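Local coordinates for uncharacterized protein (Chaetomium thermophilum, PDB 3LPZ), which probably acts as Get4 in the Get pathway of tail-anchored protein biogenesis, where its alpha-solenoid binds Get5 and is adapted for multiple interactions, at residues A78-L81 with V82-R86; Q48-W51 with A52-V55; I122-S125 with K126-D130. One frame throughout, in Å; residues are numbered along the deposited sequence. Where two conformers were deposited one is given.

How the interactions relate
The three contacts lie on three helices in the N-terminal half of an alpha-solenoid and follow one another along the chain as 2, 1 and 3. Interaction 2 begins helix 51-67, interaction 1 is in the next helix, 71-88, and interaction 3, after the intervening helix 94-104, is at the end of helix 112-128. The centre of interaction 1 is about 12 Å from those of the other two, which are about 20 Å apart and do not touch. Interaction 1 joins them: Phe85 CE1 lies 3.5 Å from Val55 CG2, and Arg86 NH2 makes a salt bridge of 3.0 Å with Asp123 OD2. Side-by-side helix packing of this kind builds the scaffold on which Get4 probably receives its partners.

Interaction 1: A78-L81 with V82-R86; sequences AVLL and VDTFR
With OG1 anti to its own carbonyl carbon (chi1 -62°), Thr84 turns its hydroxyl back along the helix to Leu80, while Leu81, whose CG is anti to the backbone N (chi1 171°), runs alongside Phe85. The oxygen of Leu80 therefore takes two donors from one residue: Thr84 N at 2.8 Å from Leu80 O, and Thr84 OG1, also 2.8 Å from Leu80 O. They arrive from opposite faces of the carbonyl plane, the hydroxyl well above it and off the lone pairs. One residue on, Leu81 O accepts from Phe85 N at 3.0 Å, and Leu81 CD1 lies over one face of the Phe85 ring toward its rim, 4.1 Å from Phe85 CZ. Val82 CG1 lies over one face of the Arg86 guanidinium, toward its rim; Arg86 NH2 in turn forms a salt bridge with Glu120 of helix 112-128. Apolar neighbours close in on this part of helix 71-88: Leu58 meets Thr84, and Leu100 meets Leu81, Val82 and Phe85. A valine here, lacking the hydroxyl, would probably leave Leu80 O held by the backbone N-H of that residue alone, on one face of its plane. The hydroxyl is thus spent on the helix's own backbone, which lets a polar residue sit buried between helices of the solenoid while its methyl is left to pack.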
loop_
_atom_site.group_PDB
_atom_site.type_symbol
_atom_site.label_atom_id
_atom_site.label_comp_id
_atom_site.label_asym_id
_atom_site.label_seq_id
_atom_site.Cartn_x
_atom_site.Cartn_y
_atom_site.Cartn_z
ATOM N N ALA A 78 6.787 21.994 -4.450
ATOM C CA ALA A 78 6.984 20.722 -3.736
ATOM C C ALA A 78 7.585 19.677 -4.677
ATOM O O ALA A 78 8.445 18.900 -4.279
ATOM C CB ALA A 78 5.655 20.214 -3.111
ATOM N N VAL A 79 7.128 19.650 -5.928
ATOM C CA VAL A 79 7.731 18.750 -6.943
ATOM C C VAL A 79 9.195 19.133 -7.207
ATOM O O VAL A 79 10.075 18.247 -7.330
ATOM C CB VAL A 79 6.874 18.723 -8.273
ATOM C CG1 VAL A 79 7.569 17.943 -9.403
ATOM C CG2 VAL A 79 5.484 18.105 -7.989
ATOM N N LEU A 80 9.475 20.442 -7.275
ATOM C CA LEU A 80 10.847 20.925 -7.491
ATOM C C LEU A 80 11.745 20.498 -6.320
ATOM O O LEU A 80 12.915 20.199 -6.495
ATOM C CB LEU A 80 10.850 22.454 -7.642
ATOM C CG LEU A 80 12.150 23.140 -8.065
ATOM C CD1 LEU A 80 12.729 22.484 -9.324
ATOM C CD2 LEU A 80 11.938 24.662 -8.265
ATOM N N LEU A 81 11.171 20.463 -5.120
ATOM C CA LEU A 81 11.894 20.067 -3.936
ATOM C C LEU A 81 12.381 18.620 -4.085
ATOM O O LEU A 81 13.527 18.309 -3.752
ATOM C CB LEU A 81 11.001 20.211 -2.690
ATOM C CG LEU A 81 11.543 19.620 -1.367
ATOM C CD1 LEU A 81 12.864 20.329 -0.961
ATOM C CD2 LEU A 81 10.482 19.671 -0.236
ATOM N N VAL A 82 11.498 17.734 -4.551
ATOM C CA VAL A 82 11.884 16.338 -4.784
ATOM C C VAL A 82 12.974 16.301 -5.845
ATOM O O VAL A 82 13.948 15.569 -5.691
ATOM C CB VAL A 82 10.706 15.447 -5.278
ATOM C CG1 VAL A 82 11.205 14.014 -5.573
ATOM C CG2 VAL A 82 9.585 15.410 -4.238
ATOM N N ASP A 83 12.835 17.048 -6.943
ATOM C CA ASP A 83 13.861 17.006 -7.983
ATOM C C ASP A 83 15.203 17.537 -7.450
ATOM O O ASP A 83 16.282 17.119 -7.884
ATOM C CB ASP A 83 13.379 17.744 -9.237
ATOM C CG ASP A 83 12.480 16.868 -10.105
ATOM O OD1 ASP A 83 12.939 15.808 -10.616
ATOM O OD2 ASP A 83 11.305 17.222 -10.279
ATOM N N THR A 84 15.117 18.461 -6.491
ATOM C CA THR A 84 16.299 19.012 -5.860
ATOM C C THR A 84 16.989 17.935 -5.025
ATOM O O THR A 84 18.210 17.848 -5.060
ATOM C CB THR A 84 15.954 20.262 -5.019
ATOM O OG1 THR A 84 15.424 21.268 -5.904
ATOM C CG2 THR A 84 17.195 20.826 -4.313
ATOM N N PHE A 85 16.217 17.119 -4.294
ATOM C CA PHE A 85 16.785 15.999 -3.508
ATOM C C PHE A 85 17.511 15.028 -4.447
ATOM O O PHE A 85 18.604 14.552 -4.157
ATOM C CB PHE A 85 15.689 15.244 -2.729
ATOM C CG PHE A 85 15.230 15.922 -1.431
ATOM C CD1 PHE A 85 16.090 16.694 -0.656
ATOM C CD2 PHE A 85 13.938 15.723 -0.959
ATOM C CE1 PHE A 85 15.649 17.294 0.558
ATOM C CE2 PHE A 85 13.493 16.322 0.250
ATOM C CZ PHE A 85 14.358 17.095 1.003
ATOM N N ARG A 86 16.884 14.710 -5.565
ATOM C CA ARG A 86 17.534 13.886 -6.597
ATOM C C ARG A 86 18.861 14.417 -7.090
ATOM O O ARG A 86 19.842 13.675 -7.140
ATOM C CB ARG A 86 16.653 13.797 -7.817
ATOM C CG ARG A 86 15.476 13.003 -7.621
ATOM C CD ARG A 86 14.885 12.737 -8.986
ATOM N NE ARG A 86 13.714 11.903 -8.843
ATOM C CZ ARG A 86 12.471 12.345 -8.922
ATOM N NH1 ARG A 86 12.221 13.647 -9.168
ATOM N NH2 ARG A 86 11.487 11.477 -8.779
#

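Interaction 2: Q48-W51 with A52-V55; sequences QGNW and AAAV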
loop_
_atom_site.group_PDB
_atom_site.type_symbol
_atom_site.label_atom_id
_atom_site.label_comp_id
_atom_site.label_asym_id
_atom_site.label_seq_id
_atom_site.Cartn_x
_atom_site.Cartn_y
_atom_site.Cartn_z
ATOM N N GLN A 48 25.382 26.371 -7.502
ATOM C CA GLN A 48 26.628 26.411 -6.772
ATOM C C GLN A 48 26.836 25.263 -5.767
ATOM O O GLN A 48 27.793 25.286 -5.021
ATOM C CB GLN A 48 26.907 27.791 -6.156
ATOM C CG GLN A 48 25.852 28.390 -5.271
ATOM C CD GLN A 48 26.115 29.875 -5.010
ATOM O OE1 GLN A 48 25.333 30.738 -5.407
ATOM N NE2 GLN A 48 27.231 30.174 -4.357
ATOM N N GLY A 49 25.957 24.259 -5.779
ATOM C CA GLY A 49 26.094 23.097 -4.895
ATOM C C GLY A 49 25.652 23.336 -3.452
ATOM O O GLY A 49 25.952 22.522 -2.559
ATOM N N ASN A 50 24.965 24.442 -3.196
ATOM C CA ASN A 50 24.423 24.674 -1.860
ATOM C C ASN A 50 23.005 24.074 -1.816
ATOM O O ASN A 50 21.973 24.785 -1.857
ATOM C CB ASN A 50 24.438 26.162 -1.472
ATOM C CG ASN A 50 24.172 26.371 0.028
ATOM O OD1 ASN A 50 23.821 25.415 0.756
ATOM N ND2 ASN A 50 24.353 27.613 0.499
ATOM N N TRP A 51 22.973 22.748 -1.781
ATOM C CA TRP A 51 21.716 22.009 -1.812
ATOM C C TRP A 51 20.892 22.259 -0.573
ATOM O O TRP A 51 19.658 22.306 -0.666
ATOM C CB TRP A 51 21.978 20.505 -1.953
ATOM C CG TRP A 51 22.773 20.219 -3.183
ATOM C CD1 TRP A 51 24.093 19.829 -3.245
ATOM C CD2 TRP A 51 22.324 20.342 -4.533
ATOM N NE1 TRP A 51 24.474 19.689 -4.549
ATOM C CE2 TRP A 51 23.410 19.992 -5.362
ATOM C CE3 TRP A 51 21.100 20.685 -5.124
ATOM C CZ2 TRP A 51 23.310 19.973 -6.753
ATOM C CZ3 TRP A 51 21.003 20.676 -6.504
ATOM C CH2 TRP A 51 22.101 20.327 -7.303
ATOM N N ALA A 52 21.567 22.427 0.569
ATOM C CA ALA A 52 20.870 22.619 1.836
ATOM C C ALA A 52 20.043 23.914 1.821
ATOM O O ALA A 52 18.939 23.949 2.346
ATOM C CB ALA A 52 21.845 22.594 3.015
ATOM N N ALA A 53 20.598 24.960 1.215
ATOM C CA ALA A 53 19.892 26.226 1.042
ATOM C C ALA A 53 18.702 26.073 0.091
ATOM O O ALA A 53 17.596 26.501 0.405
ATOM C CB ALA A 53 20.853 27.309 0.535
ATOM N N ALA A 54 18.935 25.462 -1.070
ATOM C CA ALA A 54 17.871 25.304 -2.040
ATOM C C ALA A 54 16.695 24.553 -1.405
ATOM O O ALA A 54 15.545 24.932 -1.598
ATOM C CB ALA A 54 18.367 24.554 -3.270
ATOM N N VAL A 55 17.003 23.474 -0.674
ATOM C CA VAL A 55 16.000 22.654 -0.018
ATOM C C VAL A 55 15.209 23.440 1.030
ATOM O O VAL A 55 13.975 23.339 1.074
ATOM C CB VAL A 55 16.633 21.354 0.617
ATOM C CG1 VAL A 55 15.698 20.729 1.692
ATOM C CG2 VAL A 55 16.954 20.336 -0.459
#
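Val55 N donates to Trp51 O at 2.9 Å, nearly straight at the hydrogen (164°), and this is the shortest polar bond between 48-51 and 52-55. The same oxygen is also approached by carbon, with Val55 CG2 3.4 Å from Trp51 O. One residue earlier, Ala54 N reaches Asn50 O at 3.2 Å in the carbonyl plane, so the first turn of helix 51-67 is already regular. Asn50 is its N-cap. Its CG stands anti to the backbone N (chi1 -167°), which swings the amide forward to the helix start, where Asn50 OD1 accepts from Ala53 N at 3.3 Å. That donor comes from well above the amide's carbonyl plane, off the lone pairs. The methyl of Ala53 presses on the same amide, its CB 3.5 Å from Asn50 ND2. Just before the cap, Gly49, with positive phi, is the C' residue of the Schellman motif that ends helix 28-47, and its CA sits over one face of the Trp51 indole, toward the rim. The chain thus closes one helix and starts the next within a few residues, and Trp51 leans on Gln87 and Ala88 of helix 71-88. Capping by a neutral amide gives Ala53 N, an amide of the first turn, a side-chain acceptor, and does so without placing a formal charge at the helix start.

Interaction 3: I122-S125 with K126-D130; sequences IDWS and KKFGD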
loop_
_atom_site.group_PDB
_atom_site.type_symbol
_atom_site.label_atom_id
_atom_site.label_comp_id
_atom_site.label_asym_id
_atom_site.label_seq_id
_atom_site.Cartn_x
_atom_site.Cartn_y
_atom_site.Cartn_z
ATOM N N ILE A 122 7.621 9.209 -3.956
ATOM C CA ILE A 122 7.788 7.760 -3.811
ATOM C C ILE A 122 8.937 7.256 -4.693
ATOM O O ILE A 122 9.735 6.429 -4.234
ATOM C CB ILE A 122 6.491 6.984 -4.133
ATOM C CG1 ILE A 122 5.388 7.282 -3.088
ATOM C CG2 ILE A 122 6.755 5.425 -4.269
ATOM C CD1 ILE A 122 5.674 6.784 -1.691
ATOM N N ASP A 123 9.014 7.758 -5.929
ATOM C CA ASP A 123 10.049 7.351 -6.890
ATOM C C ASP A 123 11.427 7.784 -6.397
ATOM O O ASP A 123 12.382 7.008 -6.442
ATOM C CB ASP A 123 9.792 7.924 -8.301
ATOM C CG ASP A 123 10.935 7.643 -9.256
ATOM O OD1 ASP A 123 10.984 6.531 -9.832
ATOM O OD2 ASP A 123 11.809 8.512 -9.414
ATOM N N TRP A 124 11.543 8.999 -5.887
ATOM C CA TRP A 124 12.826 9.375 -5.284
ATOM C C TRP A 124 13.165 8.413 -4.125
ATOM O O TRP A 124 14.297 7.980 -3.988
ATOM C CB TRP A 124 12.805 10.828 -4.811
ATOM C CG TRP A 124 13.822 11.135 -3.731
ATOM C CD1 TRP A 124 15.166 11.421 -3.903
ATOM C CD2 TRP A 124 13.579 11.201 -2.320
ATOM N NE1 TRP A 124 15.741 11.684 -2.692
ATOM C CE2 TRP A 124 14.803 11.543 -1.702
ATOM C CE3 TRP A 124 12.438 11.016 -1.516
ATOM C CZ2 TRP A 124 14.929 11.697 -0.309
ATOM C CZ3 TRP A 124 12.558 11.161 -0.135
ATOM C CH2 TRP A 124 13.803 11.507 0.454
ATOM N N SER A 125 12.172 8.059 -3.315
ATOM C CA SER A 125 12.440 7.206 -2.153
ATOM C C SER A 125 12.865 5.770 -2.585
ATOM O O SER A 125 13.608 5.109 -1.873
ATOM C CB SER A 125 11.244 7.184 -1.205
ATOM O OG SER A 125 10.228 6.295 -1.655
ATOM N N LYS A 126 12.388 5.300 -3.734
ATOM C CA LYS A 126 12.797 3.984 -4.253
ATOM C C LYS A 126 14.254 3.992 -4.679
ATOM O O LYS A 126 15.017 3.054 -4.374
ATOM C CB LYS A 126 11.953 3.581 -5.465
ATOM C CG LYS A 126 10.481 3.400 -5.194
ATOM C CD LYS A 126 9.787 3.098 -6.521
ATOM C CE LYS A 126 8.449 2.486 -6.318
ATOM N NZ LYS A 126 7.848 2.201 -7.648
ATOM N N LYS A 127 14.631 5.048 -5.397
ATOM C CA LYS A 127 15.967 5.160 -5.964
ATOM C C LYS A 127 17.010 5.650 -4.959
ATOM O O LYS A 127 18.170 5.292 -5.061
ATOM C CB LYS A 127 15.910 6.050 -7.223
ATOM C CG LYS A 127 15.331 5.238 -8.393
ATOM C CD LYS A 127 14.886 6.048 -9.583
ATOM C CE LYS A 127 14.340 5.089 -10.633
ATOM N NZ LYS A 127 13.141 5.663 -11.300
ATOM N N PHE A 128 16.588 6.433 -3.971
ATOM C CA PHE A 128 17.514 7.066 -3.055
ATOM C C PHE A 128 17.391 6.531 -1.616
ATOM O O PHE A 128 18.021 7.035 -0.705
ATOM C CB PHE A 128 17.389 8.601 -3.165
ATOM C CG PHE A 128 17.972 9.154 -4.462
ATOM C CD1 PHE A 128 17.208 9.169 -5.652
ATOM C CD2 PHE A 128 19.305 9.580 -4.520
ATOM C CE1 PHE A 128 17.735 9.669 -6.829
ATOM C CE2 PHE A 128 19.858 10.073 -5.725
ATOM C CZ PHE A 128 19.070 10.119 -6.875
ATOM N N GLY A 129 16.601 5.474 -1.433
ATOM C CA GLY A 129 16.399 4.881 -0.107
ATOM C C GLY A 129 16.772 3.402 -0.128
ATOM O O GLY A 129 17.023 2.838 -1.192
ATOM N N ASP A 130 16.741 2.750 1.028
ATOM C CA ASP A 130 17.143 1.342 1.107
ATOM C C ASP A 130 16.049 0.348 0.661
ATOM O O ASP A 130 16.332 -0.853 0.543
ATOM C CB ASP A 130 17.577 0.987 2.536
ATOM C CG ASP A 130 18.791 1.800 3.004
ATOM O OD1 ASP A 130 19.563 2.327 2.175
ATOM O OD2 ASP A 130 18.959 1.939 4.218
HETATM O O HOH W 1 8.287 4.607 -9.309
#
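Lys126, Asp123 and Trp124 carry this contact, each reaching along helix 112-128 to a residue three or four places away. Lys126 starts over the carbonyl of Ile122, with Lys126 CG 3.3 Å from Ile122 O, and runs out extended until its CE meets Ile122 CG2. That carbonyl is doubly held, by Lys126 N at 2.9 Å from Ile122 O and by Ser125 OG at 2.6 Å from Ile122 O. At the far end of the chain, Lys126 NZ holds a water that gives a weak bond to Asp123 OD1. Asp123 has its CG anti to the backbone N (chi1 173°), which carries the carboxylate along the helix to Lys127, where Lys127 NZ meets the syn lone pair of Asp123 OD1 in a salt bridge of 2.7 Å. The Lys127 pair is an i to i+4 bridge within the helix; the other carboxylate oxygen, OD2, faces helix 71-88, a neighbour in the alpha-solenoid. Both lysines touch a crystal neighbour, which may influence how their ends lie. Trp124 works on the buried side. Its CD1 comes within 3.5 Å of Phe128 CD1, the pyrrole and phenyl planes inclined by only 19° but slid so far apart that they barely overlap. Phe128 also turns a ring edge to Trp124 O, which accepts from Phe128 N at 2.8 Å nearly along the C=O axis, while the indole NE1 donates to the backbone oxygen of Gln90.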